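Local coordinates for protein putative isohexenylglutaconyl-CoA hydratase (Pseudomonas aeruginosa, PDB 4ZU2) that probably hydrates isohexenylglutaconyl-CoA during citronellate breakdown, as a member of the crotonase (enoyl-CoA hydratase/isomerase) family, at residues 12-16 against 17-21; 196-199 against 200-203. All coordinates share one frame; numbering follows the deposited sequence.

Interaction 1: 12-16 against 17-21; sequences EPIEG and VLRIT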
ATOM      1  N   GLU A  12      25.300  14.043 -17.756  1.00 40.94           N
ATOM      2  CA  GLU A  12      25.534  13.379 -19.060  1.00 40.77           C
ATOM      3  C   GLU A  12      24.292  13.313 -19.959  1.00 30.69           C
ATOM      4  O   GLU A  12      23.586  12.312 -19.997  1.00 30.12           O
ATOM      5  CB  GLU A  12      26.068  11.958 -18.857  1.00 48.12           C
ATOM      6  CG  GLU A  12      27.167  11.781 -17.772  1.00 56.95           C
ATOM      7  CD  GLU A  12      27.596  10.301 -17.633  1.00 62.48           C
ATOM      8  OE1 GLU A  12      28.115   9.747 -18.621  1.00 67.31           O
ATOM      9  OE2 GLU A  12      27.388   9.675 -16.571  1.00 60.80           O
ATOM     10  N   PRO A  13      24.011  14.377 -20.698  1.00 30.76           N
ATOM     11  CA  PRO A  13      22.806  14.345 -21.547  1.00 30.39           C
ATOM     12  C   PRO A  13      22.925  13.644 -22.923  1.00 41.04           C
ATOM     13  O   PRO A  13      23.408  14.218 -23.892  1.00 44.32           O
ATOM     14  CB  PRO A  13      22.482  15.839 -21.733  1.00 31.11           C
ATOM     15  CG  PRO A  13      23.740  16.569 -21.425  1.00 25.41           C
ATOM     16  CD  PRO A  13      24.659  15.698 -20.671  1.00 24.16           C
ATOM     17  N   ILE A  14      22.424  12.422 -23.009  1.00 37.84           N
ATOM     18  CA  ILE A  14      22.375  11.677 -24.262  1.00 35.14           C
ATOM     19  C   ILE A  14      20.975  11.736 -24.888  1.00 36.43           C
ATOM     20  O   ILE A  14      20.132  10.890 -24.611  1.00 32.50           O
ATOM     21  CB  ILE A  14      22.741  10.193 -24.049  1.00 65.96           C
ATOM     22  CG1 ILE A  14      21.933   9.577 -22.879  1.00 95.01           C
ATOM     23  CG2 ILE A  14      24.216  10.072 -23.735  1.00 64.22           C
ATOM     24  CD1 ILE A  14      21.413   8.122 -23.108  1.00 53.16           C
ATOM     25  N   GLU A  15      20.743  12.724 -25.745  1.00 43.05           N
ATOM     26  CA  GLU A  15      19.503  12.824 -26.501  1.00 51.84           C
ATOM     27  C   GLU A  15      18.375  13.271 -25.588  1.00 51.76           C
ATOM     28  O   GLU A  15      18.346  14.421 -25.166  1.00 54.36           O
ATOM     29  CB  GLU A  15      19.156  11.504 -27.197  1.00 57.20           C
ATOM     30  CG  GLU A  15      20.213  10.973 -28.131  1.00 64.88           C
ATOM     31  CD  GLU A  15      20.131   9.449 -28.281  1.00 72.29           C
ATOM     32  OE1 GLU A  15      20.040   8.758 -27.232  1.00 76.31           O
ATOM     33  OE2 GLU A  15      20.146   8.945 -29.439  1.00 69.04           O
ATOM     34  N   GLY A  16      17.441  12.380 -25.291  1.00 49.33           N
ATOM     35  CA  GLY A  16      16.371  12.697 -24.368  1.00 42.98           C
ATOM     36  C   GLY A  16      16.639  12.231 -22.943  1.00 39.11           C
ATOM     37  O   GLY A  16      15.796  12.463 -22.082  1.00 43.40           O
ATOM     38  N   VAL A  17      17.797  11.603 -22.686  1.00 30.88           N
ATOM     39  CA  VAL A  17      18.098  11.030 -21.361  1.00 30.49           C
ATOM     40  C   VAL A  17      19.182  11.830 -20.654  1.00 33.01           C
ATOM     41  O   VAL A  17      20.272  11.959 -21.172  1.00 34.50           O
ATOM     42  CB  VAL A  17      18.483   9.550 -21.457  1.00 22.23           C
ATOM     43  CG1 VAL A  17      18.772   8.995 -20.099  1.00 27.28           C
ATOM     44  CG2 VAL A  17      17.337   8.773 -22.161  1.00 18.31           C
ATOM     45  N   LEU A  18      18.851  12.440 -19.520  1.00 32.39           N
ATOM     46  CA  LEU A  18      19.858  13.166 -18.719  1.00 30.19           C
ATOM     47  C   LEU A  18      20.311  12.258 -17.562  1.00 31.94           C
ATOM     48  O   LEU A  18      19.540  11.972 -16.650  1.00 33.57           O
ATOM     49  CB  LEU A  18      19.325  14.503 -18.212  1.00 30.58           C
ATOM     50  CG  LEU A  18      20.177  15.289 -17.183  1.00 26.79           C
ATOM     51  CD1 LEU A  18      21.565  15.625 -17.713  1.00 27.45           C
ATOM     52  CD2 LEU A  18      19.471  16.565 -16.801  1.00 22.77           C
ATOM     53  N   ARG A  19      21.532  11.745 -17.652  1.00 26.38           N
ATOM     54  CA  ARG A  19      22.136  11.001 -16.557  1.00 27.30           C
ATOM     55  C   ARG A  19      22.775  11.954 -15.553  1.00 21.19           C
ATOM     56  O   ARG A  19      23.481  12.871 -15.948  1.00 24.30           O
ATOM     57  CB  ARG A  19      23.218  10.090 -17.082  1.00 28.23           C
ATOM     58  CG  ARG A  19      22.676   8.833 -17.654  1.00 36.88           C
ATOM     59  CD  ARG A  19      22.822   8.809 -19.187  1.00 46.37           C
ATOM     60  NE  ARG A  19      22.311   7.598 -19.847  1.00 43.40           N
ATOM     61  CZ  ARG A  19      22.569   6.341 -19.481  1.00 41.60           C
ATOM     62  NH1 ARG A  19      23.317   6.036 -18.430  1.00 40.98           N
ATOM     63  NH2 ARG A  19      22.062   5.353 -20.171  1.00 44.49           N
ATOM     64  N   ILE A  20      22.568  11.695 -14.266  1.00 20.44           N
ATOM     65  CA  ILE A  20      23.044  12.590 -13.202  1.00 26.43           C
ATOM     66  C   ILE A  20      23.765  11.745 -12.179  1.00 27.39           C
ATOM     67  O   ILE A  20      23.172  10.841 -11.594  1.00 24.02           O
ATOM     68  CB  ILE A  20      21.878  13.312 -12.479  1.00 28.87           C
ATOM     69  CG1 ILE A  20      20.941  14.017 -13.484  1.00 22.33           C
ATOM     70  CG2 ILE A  20      22.428  14.301 -11.413  1.00 23.17           C
ATOM     71  CD1 ILE A  20      19.650  14.443 -12.895  1.00 22.58           C
ATOM     72  N   THR A  21      25.046  12.023 -11.956  1.00 33.11           N
ATOM     73  CA  THR A  21      25.829  11.168 -11.065  1.00 29.86           C
ATOM     74  C   THR A  21      26.246  11.943  -9.830  1.00 23.78           C
ATOM     75  O   THR A  21      26.787  13.037  -9.902  1.00 27.33           O
ATOM     76  CB  THR A  21      27.027  10.489 -11.784  1.00 30.74           C
ATOM     77  OG1 THR A  21      26.527   9.680 -12.847  1.00 28.92           O
ATOM     78  CG2 THR A  21      27.808   9.586 -10.842  1.00 30.08           C
TER
HETATM   79  O   HOH W   1      29.055   8.573 -14.539  1.00 48.81           O

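Interaction 2: 196-199 against 200-203; sequences RLEE and TLEQ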
ATOM      1  N   ARG A 196      19.353  -3.994 -17.571  1.00 29.47           N
ATOM      2  CA  ARG A 196      18.059  -3.590 -17.038  1.00 27.49           C
ATOM      3  C   ARG A 196      17.812  -2.114 -17.255  1.00 25.60           C
ATOM      4  O   ARG A 196      16.699  -1.716 -17.565  1.00 28.20           O
ATOM      5  CB  ARG A 196      17.935  -3.901 -15.559  1.00 27.43           C
ATOM      6  CG  ARG A 196      16.579  -3.514 -15.003  1.00 33.99           C
ATOM      7  CD  ARG A 196      15.501  -4.420 -15.573  1.00 32.45           C
ATOM      8  NE  ARG A 196      15.704  -5.792 -15.131  1.00 34.52           N
ATOM      9  CZ  ARG A 196      14.985  -6.839 -15.541  1.00 47.16           C
ATOM     10  NH1 ARG A 196      13.989  -6.691 -16.426  1.00 44.89           N
ATOM     11  NH2 ARG A 196      15.247  -8.046 -15.048  1.00 50.77           N
ATOM     12  N   LEU A 197      18.840  -1.306 -17.079  1.00 30.01           N
ATOM     13  CA  LEU A 197      18.670   0.133 -17.216  1.00 37.04           C
ATOM     14  C   LEU A 197      18.307   0.476 -18.640  1.00 40.30           C
ATOM     15  O   LEU A 197      17.347   1.204 -18.885  1.00 39.52           O
ATOM     16  CB  LEU A 197      19.924   0.897 -16.828  1.00 29.69           C
ATOM     17  CG  LEU A 197      19.896   2.415 -17.088  1.00 33.78           C
ATOM     18  CD1 LEU A 197      18.763   3.069 -16.324  1.00 37.94           C
ATOM     19  CD2 LEU A 197      21.225   3.078 -16.692  1.00 32.70           C
ATOM     20  N   GLU A 198      19.111  -0.009 -19.581  1.00 37.87           N
ATOM     21  CA  GLU A 198      18.851   0.258 -20.978  1.00 38.83           C
ATOM     22  C   GLU A 198      17.523  -0.410 -21.437  1.00 23.70           C
ATOM     23  O   GLU A 198      16.881   0.064 -22.368  1.00 28.56           O
ATOM     24  CB  GLU A 198      20.045  -0.173 -21.841  1.00 40.30           C
ATOM     25  CG  GLU A 198      19.781  -0.032 -23.338  1.00 44.29           C
ATOM     26  CD  GLU A 198      19.232   1.350 -23.730  1.00 48.78           C
ATOM     27  OE1 GLU A 198      19.904   2.367 -23.407  1.00 46.33           O
ATOM     28  OE2 GLU A 198      18.127   1.410 -24.362  1.00 50.60           O
ATOM     29  N   GLU A 199      17.123  -1.516 -20.816  1.00 21.81           N
ATOM     30  CA  GLU A 199      15.837  -2.109 -21.162  1.00 33.28           C
ATOM     31  C   GLU A 199      14.723  -1.112 -20.798  1.00 34.44           C
ATOM     32  O   GLU A 199      13.922  -0.716 -21.653  1.00 31.94           O
ATOM     33  CB  GLU A 199      15.637  -3.423 -20.445  1.00 40.42           C
ATOM     34  CG  GLU A 199      14.323  -4.075 -20.773  1.00 55.81           C
ATOM     35  CD  GLU A 199      14.076  -4.212 -22.275  1.00 66.69           C
ATOM     36  OE1 GLU A 199      15.068  -4.411 -23.033  1.00 70.50           O
ATOM     37  OE2 GLU A 199      12.889  -4.129 -22.691  1.00 64.43           O
ATOM     38  N   THR A 200      14.742  -0.674 -19.536  1.00 33.57           N
ATOM     39  CA  THR A 200      13.806   0.316 -18.994  1.00 28.13           C
ATOM     40  C   THR A 200      13.753   1.530 -19.905  1.00 26.84           C
ATOM     41  O   THR A 200      12.692   2.006 -20.261  1.00 29.38           O
ATOM     42  CB  THR A 200      14.255   0.778 -17.616  1.00 26.35           C
ATOM     43  OG1 THR A 200      14.221  -0.328 -16.699  1.00 21.70           O
ATOM     44  CG2 THR A 200      13.379   1.929 -17.083  1.00 30.70           C
ATOM     45  N   LEU A 201      14.907   1.996 -20.323  1.00 28.38           N
ATOM     46  CA  LEU A 201      14.972   3.189 -21.147  1.00 28.24           C
ATOM     47  C   LEU A 201      14.385   2.969 -22.529  1.00 29.39           C
ATOM     48  O   LEU A 201      13.888   3.904 -23.134  1.00 34.23           O
ATOM     49  CB  LEU A 201      16.400   3.699 -21.259  1.00 21.05           C
ATOM     50  CG  LEU A 201      16.966   4.385 -20.004  1.00 32.35           C
ATOM     51  CD1 LEU A 201      18.439   4.772 -20.233  1.00 30.79           C
ATOM     52  CD2 LEU A 201      16.145   5.639 -19.588  1.00 33.09           C
ATOM     53  N   GLU A 202      14.421   1.750 -23.034  1.00 26.66           N
ATOM     54  CA  GLU A 202      13.861   1.543 -24.352  1.00 32.43           C
ATOM     55  C   GLU A 202      12.341   1.402 -24.198  1.00 31.96           C
ATOM     56  O   GLU A 202      11.603   1.839 -25.051  1.00 31.36           O
ATOM     57  CB  GLU A 202      14.514   0.371 -25.079  1.00 36.80           C
ATOM     58  CG  GLU A 202      14.415   0.540 -26.579  1.00 49.51           C
ATOM     59  CD  GLU A 202      15.383   1.552 -27.147  1.00 55.65           C
ATOM     60  OE1 GLU A 202      16.532   1.597 -26.658  1.00 56.83           O
ATOM     61  OE2 GLU A 202      14.973   2.315 -28.064  1.00 56.92           O
ATOM     62  N   GLN A 203      11.877   0.841 -23.081  1.00 30.28           N
ATOM     63  CA  GLN A 203      10.441   0.842 -22.797  1.00 31.50           C
ATOM     64  C   GLN A 203       9.882   2.248 -22.718  1.00 34.52           C
ATOM     65  O   GLN A 203       8.773   2.526 -23.170  1.00 36.85           O
ATOM     66  CB  GLN A 203      10.152   0.136 -21.494  1.00 30.11           C
ATOM     67  CG  GLN A 203      10.520  -1.318 -21.549  1.00 31.92           C
ATOM     68  CD  GLN A 203      10.289  -2.016 -20.230  1.00 34.36           C
ATOM     69  OE1 GLN A 203      10.842  -1.642 -19.202  1.00 34.32           O
ATOM     70  NE2 GLN A 203       9.447  -3.025 -20.252  1.00 36.97           N
TER

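Interaction 1: 12-16 against 17-21
Glu12 N donates to Arg19 O at 2.8 Å. The return bond, Arg19 N to Glu12 O, is longer at 3.2 Å. Together they form a hydrogen-bonded antiparallel pair. A second such pair joins Ile14 and Val17 and closes a beta hairpin with a two-residue loop. Glu15 and Gly16 fill the corners of its type II' turn. Between the two pairs lies the non-hydrogen-bonded pair Pro13 and Leu18. Here Pro13 CB meets Leu18 CD1 at 4.1 Å, and Pro13 CA makes a C-H...O contact with Val17 O.

Glu12, Ile14, Val17 and Arg19 share one face of the hairpin. Ile14 CG1 sits between the backbone N and the carbonyl carbon (chi1 50°). This turns CG1 toward strand 17-21, and CD1 comes to lie 3.7 Å from Val17 CB. The same CD1 meets the guanidinium of Arg19 at its edge, near its plane, 3.4 Å from NE. Arg19 NE is buried here and has no polar partner. At the other end, a water bridges Glu12 OE2, to which it donates at 2.8 Å, and Thr21 OG1 at 3.2 Å.

The strand of Glu12 is outermost in the main sheet of this chain. The strand of Val17 to Thr21 runs inside it, parallel to strand 54-59, and Leu18 bonds through its backbone to Ala54 and Val56. Leu18 packs on Val42 and Val46 of helix 33-47. Arg19 lies on helix 190-205, and Glu15 forms a salt bridge with Arg205 at the end of that helix.

Interaction 2: 196-199 against 200-203
The backbone of 196-203 is helical, held mainly by i to i+4 bonds such as Thr200 N to Arg196 O at 3.0 Å. It lies within helix 190-205, one of the helices that cover the main sheet of this crotonase-family chain. Arg196 O accepts twice, because Thr200 OG1 also donates to it, at 3.0 Å. The two donors come from opposite faces of the carbonyl plane. Thr200 OG1 lies anti to its own carbonyl carbon (chi1 -64°), which turns the hydroxyl back along the helix and ties up its proton. One turn on, Glu199 O is shared by Glu202 N and Gln203 N, and Glu202 N also bonds Glu198 O.

Leu197 and Leu201 lie side by side, with Leu197 CG 4.2 Å from Leu201 CD1. They face the sheet, where Leu197 packs on Val106 and Leu108. Gln203 touches Thr168 of the second subunit. Glu199 and Gln203 cross at about a right angle, and Glu199 OE2 meets Gln203 CG at 3.8 Å. Glu198 and Glu202 point the same way, their carboxylate planes 39° apart. Their like charges come close, which might favour protonation of one carboxylate. Glu198 OE2 lies 2.8 Å from Glu202 OE1.

Overall arrangement
Interaction 1 comes first along the chain and closes a tight hairpin between strands 9-14 and 17-22. Interaction 2 follows much later, within helix 190-205, and closes successive helical turns. They are in series and neither nest nor cross. Strands 54-59, 104-109, 126-130 and 185-187 are built between them. The helix then returns across the sheet to the hairpin. The contact centres lie about 14 Å apart, and the two meet directly: Arg19 NH2 packs 3.7 Å from Leu201 CD1, and Val17 CG2 lies 4.2 Å from Leu201 CD2. The second strand of the hairpin, next to the edge of the sheet, is thus joined to a late helix.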